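Local coordinates for protein SusD homolog (Bacteroides thetaiotaomicron VPI-5482, PDB 3IV0) that probably binds glycans at the bacterial outer membrane for uptake, although its own ligand is not known, at residues F25-Y30 with G197-R202. Residues are numbered along the deposited sequence; the frame is centred on the assembly and turned at random.
Sequences FLLSIY and GIRASR
Y30 reaches from the helix to the loop and takes the backbone N-H of A200 on its hydroxyl. The bond from A200 N to Y30 OH is 2.9 Å long and practically straight at 178°, and the amide nitrogen lies near the plane of the ring, at its edge. The same oxygen is also hydrogen-bonded to E126, which fixes the hydroxyl between a loop amide and a carboxylate. With CG anti to its carbonyl carbon, the tyrosine extends toward 197-202, and Y30 CE1 comes 3.4 Å from I198 O. A200 CB lies 3.6 Å from Y30 OH.

The side chain of R199 crosses that of Y30 at about a right angle. The bend at chi2 (-75°) sets R199 CD 4.0 Å from Y30 CE2, and a second bend at chi3 carries NE and the guanidinium on past the ring toward L26 and L27. The guanidinium plane is turned 61° from the ring, so the two groups are not stacked. L26 CD2 comes 3.6 Å from R199 NH2, and L27, crossing the arginine at about a right angle, brings its CD2 to 4.0 Å from R199 CD. Salt bridges from NE to E126 and from NH2 to E23 hold the charged end, so E126 joins tyrosine and arginine in one polar network. A phenylalanine in place of Y30 would probably keep much of the ring packing but leave the A200 amide without its acceptor and E126 without one of its partners.

This is packing within the helical, probably TPR-like, part of the SusD fold, joining helix 19-39 to the loop before helix 202-219, where S201 is the N-cap. Helix 117-142 backs both sides, with F123 against L26, M130 against Y30 and F129 against A200, while F266 of strand 264-268 also touches the tyrosine.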
# COMPACT_ATOMS: atom_id res chain seq x y z
N PHE A 25 19.77 9.42 10.62
CA PHE A 25 18.62 10.29 10.66
C PHE A 25 17.62 9.91 9.55
O PHE A 25 16.43 9.80 9.81
CB PHE A 25 19.04 11.75 10.58
CG PHE A 25 17.93 12.71 10.90
CD1 PHE A 25 17.05 13.09 9.93
CD2 PHE A 25 17.74 13.18 12.19
CE1 PHE A 25 16.04 13.95 10.21
CE2 PHE A 25 16.72 14.06 12.47
CZ PHE A 25 15.85 14.42 11.47
N LEU A 26 18.12 9.70 8.34
CA LEU A 26 17.26 9.21 7.25
C LEU A 26 16.57 7.92 7.64
O LEU A 26 15.35 7.76 7.44
CB LEU A 26 18.08 9.08 5.99
CG LEU A 26 17.36 8.42 4.81
CD1 LEU A 26 16.18 9.31 4.38
CD2 LEU A 26 18.33 8.18 3.66
N LEU A 27 17.28 6.98 8.25
CA LEU A 27 16.66 5.75 8.58
C LEU A 27 15.56 5.92 9.65
O LEU A 27 14.65 5.11 9.69
CB LEU A 27 17.70 4.70 8.99
CG LEU A 27 18.47 4.10 7.83
CD1 LEU A 27 19.65 3.32 8.40
CD2 LEU A 27 17.62 3.19 6.99
N SER A 28 15.63 6.95 10.49
CA SER A 28 14.60 7.21 11.46
C SER A 28 13.30 7.65 10.76
O SER A 28 12.23 7.50 11.33
CB SER A 28 15.05 8.27 12.48
OG SER A 28 14.97 9.59 11.98
N ILE A 29 13.41 8.19 9.54
CA ILE A 29 12.22 8.57 8.74
C ILE A 29 11.54 7.28 8.30
O ILE A 29 10.32 7.14 8.48
CB ILE A 29 12.59 9.48 7.56
CG1 ILE A 29 13.19 10.82 8.04
CG2 ILE A 29 11.35 9.69 6.64
CD1 ILE A 29 13.90 11.63 6.94
N TYR A 30 12.28 6.36 7.73
CA TYR A 30 11.76 5.04 7.39
C TYR A 30 11.16 4.35 8.60
O TYR A 30 10.09 3.75 8.54
CB TYR A 30 12.84 4.17 6.80
CG TYR A 30 13.26 4.49 5.39
CD1 TYR A 30 12.62 3.93 4.32
CD2 TYR A 30 14.33 5.33 5.13
CE1 TYR A 30 12.99 4.16 3.02
CE2 TYR A 30 14.73 5.58 3.84
CZ TYR A 30 14.07 5.01 2.77
OH TYR A 30 14.48 5.23 1.49
N GLY A 197 14.94 -3.29 -1.82
CA GLY A 197 13.48 -3.23 -1.58
C GLY A 197 13.04 -2.26 -0.51
O GLY A 197 11.97 -1.68 -0.60
N ILE A 198 13.90 -2.01 0.47
CA ILE A 198 13.58 -1.29 1.67
C ILE A 198 14.18 0.12 1.75
O ILE A 198 13.88 0.86 2.70
CB ILE A 198 13.93 -2.11 2.92
CG1 ILE A 198 15.43 -2.44 2.99
CG2 ILE A 198 13.09 -3.41 2.97
CD1 ILE A 198 15.81 -3.09 4.35
N ARG A 199 15.00 0.48 0.78
CA ARG A 199 15.42 1.85 0.57
C ARG A 199 14.89 2.28 -0.78
O ARG A 199 14.89 1.50 -1.74
CB ARG A 199 16.97 1.93 0.60
CG ARG A 199 17.57 1.58 1.97
CD ARG A 199 17.40 2.68 3.01
NE ARG A 199 18.21 3.87 2.74
CZ ARG A 199 19.48 4.02 3.09
NH1 ARG A 199 20.12 3.10 3.79
NH2 ARG A 199 20.09 5.13 2.73
N ALA A 200 14.38 3.49 -0.87
CA ALA A 200 13.78 3.95 -2.10
C ALA A 200 14.71 3.81 -3.30
O ALA A 200 15.87 4.23 -3.25
CB ALA A 200 13.34 5.44 -1.97
N SER A 201 14.19 3.26 -4.40
CA SER A 201 14.87 3.15 -5.68
C SER A 201 14.10 3.97 -6.71
O SER A 201 13.03 4.53 -6.42
CB SER A 201 14.91 1.71 -6.14
OG SER A 201 13.59 1.28 -6.55
N ARG A 202 14.61 4.01 -7.93
CA ARG A 202 13.91 4.66 -9.03
C ARG A 202 12.52 4.04 -9.20
O ARG A 202 11.54 4.72 -9.47
CB ARG A 202 14.74 4.58 -10.32
CG ARG A 202 14.21 5.45 -11.48
CD ARG A 202 15.16 5.35 -12.69
NE ARG A 202 14.77 6.23 -13.82
CZ ARG A 202 15.07 7.52 -13.88
NH1 ARG A 202 15.67 8.13 -12.88
NH2 ARG A 202 14.70 8.23 -14.94